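Local coordinates for protein thiol-disulfide isomerase and thioredoxins (Corynebacterium glutamicum, PDB 3LOR) that probably acts as a thioredoxin-fold oxidoreductase or thiol-disulfide isomerase of the TlpA-like family and can bind calcium, at residues A[102-105]-A[110-113]. Numbering follows the deposited sequence.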
loop_
_atom_site.group_PDB
_atom_site.type_symbol
_atom_site.label_atom_id
_atom_site.label_comp_id
_atom_site.label_asym_id
_atom_site.label_seq_id
_atom_site.Cartn_x
_atom_site.Cartn_y
_atom_site.Cartn_z
HETATM N N MSE A 102 17.174 1.171 -30.374
HETATM C CA MSE A 102 17.573 1.800 -31.598
HETATM C C MSE A 102 16.399 2.308 -32.369
HETATM O O MSE A 102 15.458 1.619 -32.623
HETATM C CB MSE A 102 18.322 0.813 -32.460
HETATM C CG MSE A 102 18.679 1.344 -33.840
HETATM SE SE MSE A 102 20.129 2.522 -33.732
HETATM C CE MSE A 102 21.372 1.204 -33.558
ATOM N N PRO A 103 16.466 3.563 -32.701
ATOM C CA PRO A 103 15.433 4.194 -33.484
ATOM C C PRO A 103 15.483 3.749 -34.934
ATOM O O PRO A 103 16.521 3.411 -35.424
ATOM C CB PRO A 103 15.769 5.649 -33.343
ATOM C CG PRO A 103 17.092 5.671 -33.034
ATOM C CD PRO A 103 17.447 4.529 -32.257
ATOM N N ARG A 104 14.338 3.720 -35.572
ATOM C CA ARG A 104 14.214 3.416 -36.977
ATOM C C ARG A 104 13.873 4.680 -37.733
ATOM O O ARG A 104 12.952 5.362 -37.402
ATOM C CB ARG A 104 13.118 2.387 -37.212
ATOM C CG ARG A 104 13.358 1.025 -36.652
ATOM C CD ARG A 104 12.070 0.370 -36.294
ATOM N NE ARG A 104 11.282 0.108 -37.458
ATOM C CZ ARG A 104 9.993 0.322 -37.601
ATOM N NH1 ARG A 104 9.260 0.785 -36.639
ATOM N NH2 ARG A 104 9.435 0.027 -38.742
ATOM N N GLU A 105 14.616 4.974 -38.772
ATOM C CA GLU A 105 14.444 6.226 -39.465
ATOM C C GLU A 105 13.084 6.376 -40.091
ATOM O O GLU A 105 12.625 5.552 -40.808
ATOM C CB GLU A 105 15.493 6.374 -40.547
ATOM N N PRO A 110 10.551 2.250 -32.230
ATOM C CA PRO A 110 11.918 1.758 -32.259
ATOM C C PRO A 110 12.050 0.250 -32.484
ATOM O O PRO A 110 11.119 -0.493 -32.422
ATOM C CB PRO A 110 12.467 2.174 -30.907
ATOM C CG PRO A 110 11.361 2.331 -30.093
ATOM C CD PRO A 110 10.177 2.673 -30.893
ATOM N N SER A 111 13.262 -0.125 -32.799
ATOM C CA SER A 111 13.595 -1.385 -33.379
ATOM C C SER A 111 13.329 -2.633 -32.579
ATOM O O SER A 111 12.690 -3.500 -33.062
ATOM C CB SER A 111 15.052 -1.361 -33.725
ATOM O OG SER A 111 15.321 -2.323 -34.665
ATOM N N THR A 112 13.775 -2.678 -31.344
ATOM C CA THR A 112 13.515 -3.789 -30.470
ATOM C C THR A 112 12.034 -3.911 -30.212
ATOM O O THR A 112 11.488 -4.970 -30.248
ATOM C CB THR A 112 14.322 -3.708 -29.161
ATOM O OG1 THR A 112 15.689 -3.516 -29.446
ATOM C CG2 THR A 112 14.195 -4.944 -28.376
HETATM N N MSE A 113 11.384 -2.801 -30.008
HETATM C CA MSE A 113 9.970 -2.780 -29.769
HETATM C C MSE A 113 9.155 -3.318 -30.940
HETATM O O MSE A 113 8.232 -4.045 -30.741
HETATM C CB MSE A 113 9.535 -1.365 -29.394
HETATM C CG MSE A 113 8.036 -1.112 -29.253
HETATM SE SE MSE A 113 7.542 0.489 -28.329
HETATM C CE MSE A 113 5.856 0.536 -28.835
#
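The backbone N-H of S111, first residue of helix 111-115, donates a hydrogen bond to the carbonyl oxygen of M102. At 2.8 Å between S111 N and M102 O, with an N-H...O angle of 169°, it is short and nearly straight, and it joins the residue just after strand 98-101 to the first turn of the helix. Aliphatic groups flank this oxygen: S111 CB lies 3.2 Å from M102 O, and P110 CB, on the ring of the N-cap proline, 3.5 Å from M102 O. R104 adds its aliphatic part, with CD 3.7 Å from S111 N over the P110-S111 peptide. A bend at chi3 (66°) then turns the guanidinium group, whose NH1 bonds to the carbonyl of I109. The side chain of M102 meets S111 only at CB, 4.1 Å from S111 CB; bent at chi2 and chi3, it packs on Q15. The S111 hydroxyl, OG anti to the backbone N (chi1 -160°), bonds to OD2 of D13, a calcium-binding residue in this protein, although no ion is bound to this chain. At the surface, the contact closes the loop after strand 98-101; the D101 carboxylate accepts from T112 N through OD1 and M113 N through OD2, tying helix to strand, beside edge strand 14-17.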